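Local coordinates for protein putative histidinol-phosphate aminotransferase (Burkholderia pseudomallei, PDB 3P1T) that probably transfers the amino group of L-histidinol phosphate to 2-oxoglutarate with pyridoxal 5'-phosphate as cofactor, a step of histidine biosynthesis, at residues N284-G287 with E288-L291. Residues are numbered along the deposited sequence; the frame is centred on the assembly and turned at random.
Sequences NAAG and ERTL
Asn284, just after strand 279-283, meets Thr290 of helix 288-296; Asn284 also begins a type I beta turn that ends at Gly287 and is closed by the backbone bond from Gly287 N to Asn284 O. In Asn284, CB leads toward the helix with CG anti to the backbone N (chi1 -176°), which carries the amide to Thr290, whose side chain comes from the opposite direction. CG comes 3.5 Å from Thr290 OG1. The carboxamide then splits its two tips: OD1 accepts a hydrogen bond from Thr290 OG1 at 2.6 Å, the donor tilted slightly from the carbonyl plane, while ND2 donates to Gly287 O at 2.8 Å. Thr290 N reaches that same Gly287 O at 3.3 Å, standing 44° out of the carbonyl plane, with ND2 on the other face. Beside the polar pair, Ala286 CB lies next to Thr290 OG1 and also over one face of the Arg289 guanidinium, near its rim. Thr290 OG1 is further hydrogen-bonded to Tyr333 OH of helix 320-333, which also touches Ala286 and Arg289. Bonds at both ends of the amide would hold the buried Asn284 side chain in one rotation, and Gly287 O, gripped from opposite faces, serves both turn and helix.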
ATOM      1  N   ASN A 284     -14.348  28.167 -18.878  1.00 51.73           N
ATOM      2  CA  ASN A 284     -14.520  29.109 -17.778  1.00 51.62           C
ATOM      3  C   ASN A 284     -13.581  30.325 -17.930  1.00 56.27           C
ATOM      4  O   ASN A 284     -12.620  30.477 -17.179  1.00 55.52           O
ATOM      5  CB  ASN A 284     -14.288  28.405 -16.436  1.00 46.73           C
ATOM      6  CG  ASN A 284     -14.533  29.297 -15.245  1.00 59.29           C
ATOM      7  OD1 ASN A 284     -15.425  30.165 -15.247  1.00 51.15           O
ATOM      8  ND2 ASN A 284     -13.697  29.135 -14.230  1.00 44.55           N
ATOM      9  N   ALA A 285     -13.906  31.230 -18.853  1.00 54.03           N
ATOM     10  CA  ALA A 285     -13.118  32.448 -19.063  1.00 54.15           C
ATOM     11  C   ALA A 285     -13.103  33.351 -17.810  1.00 57.83           C
ATOM     12  O   ALA A 285     -12.109  34.037 -17.564  1.00 58.60           O
ATOM     13  CB  ALA A 285     -13.673  33.223 -20.244  1.00 55.92           C
ATOM     14  N   ALA A 286     -14.181  33.302 -17.004  1.00 53.17           N
ATOM     15  CA  ALA A 286     -14.357  34.095 -15.790  1.00 53.22           C
ATOM     16  C   ALA A 286     -13.336  33.739 -14.675  1.00 56.64           C
ATOM     17  O   ALA A 286     -13.171  34.514 -13.723  1.00 58.16           O
ATOM     18  CB  ALA A 286     -15.763  33.907 -15.269  1.00 54.07           C
ATOM     19  N   GLY A 287     -12.674  32.591 -14.808  1.00 50.03           N
ATOM     20  CA  GLY A 287     -11.657  32.130 -13.876  1.00 48.78           C
ATOM     21  C   GLY A 287     -12.177  31.805 -12.495  1.00 54.25           C
ATOM     22  O   GLY A 287     -13.241  31.197 -12.359  1.00 55.32           O
ATOM     23  N   GLU A 288     -11.429  32.245 -11.465  1.00 51.32           N
ATOM     24  CA  GLU A 288     -11.702  32.062 -10.036  1.00 50.97           C
ATOM     25  C   GLU A 288     -13.101  32.588  -9.625  1.00 56.49           C
ATOM     26  O   GLU A 288     -13.732  31.977  -8.761  1.00 56.54           O
ATOM     27  CB  GLU A 288     -10.618  32.764  -9.192  1.00 52.40           C
ATOM     28  CG  GLU A 288     -10.658  32.455  -7.696  1.00 60.46           C
ATOM     29  CD  GLU A 288     -10.535  30.999  -7.278  1.00 80.73           C
ATOM     30  OE1 GLU A 288      -9.775  30.237  -7.924  1.00 81.40           O
ATOM     31  OE2 GLU A 288     -11.173  30.637  -6.264  1.00 68.84           O
ATOM     32  N   ARG A 289     -13.588  33.677 -10.254  1.00 54.06           N
ATOM     33  CA  ARG A 289     -14.901  34.275  -9.980  1.00 54.80           C
ATOM     34  C   ARG A 289     -16.015  33.209  -9.952  1.00 57.55           C
ATOM     35  O   ARG A 289     -16.901  33.278  -9.101  1.00 59.53           O
ATOM     36  CB  ARG A 289     -15.227  35.341 -11.043  1.00 57.88           C
ATOM     37  CG  ARG A 289     -16.282  36.360 -10.615  1.00 71.16           C
ATOM     38  CD  ARG A 289     -16.664  37.272 -11.764  1.00 82.59           C
ATOM     39  NE  ARG A 289     -17.849  36.792 -12.480  1.00 93.75           N
ATOM     40  CZ  ARG A 289     -18.077  36.980 -13.778  1.00107.65           C
ATOM     41  NH1 ARG A 289     -17.176  37.594 -14.537  1.00 91.90           N
ATOM     42  NH2 ARG A 289     -19.190  36.517 -14.337  1.00 94.77           N
ATOM     43  N   THR A 290     -15.948  32.217 -10.857  1.00 51.15           N
ATOM     44  CA  THR A 290     -16.929  31.141 -10.975  1.00 49.94           C
ATOM     45  C   THR A 290     -16.818  30.195  -9.787  1.00 53.65           C
ATOM     46  O   THR A 290     -17.837  29.843  -9.195  1.00 53.07           O
ATOM     47  CB  THR A 290     -16.718  30.398 -12.291  1.00 51.89           C
ATOM     48  OG1 THR A 290     -16.678  31.346 -13.356  1.00 50.00           O
ATOM     49  CG2 THR A 290     -17.792  29.350 -12.554  1.00 47.68           C
ATOM     50  N   LEU A 291     -15.584  29.765  -9.457  1.00 50.87           N
ATOM     51  CA  LEU A 291     -15.304  28.840  -8.352  1.00 50.38           C
ATOM     52  C   LEU A 291     -15.765  29.444  -7.013  1.00 56.77           C
ATOM     53  O   LEU A 291     -16.414  28.762  -6.223  1.00 56.31           O
ATOM     54  CB  LEU A 291     -13.813  28.492  -8.307  1.00 49.02           C
ATOM     55  CG  LEU A 291     -13.246  27.806  -9.534  1.00 53.11           C
ATOM     56  CD1 LEU A 291     -11.756  28.011  -9.601  1.00 53.06           C
ATOM     57  CD2 LEU A 291     -13.604  26.310  -9.571  1.00 55.15           C
TER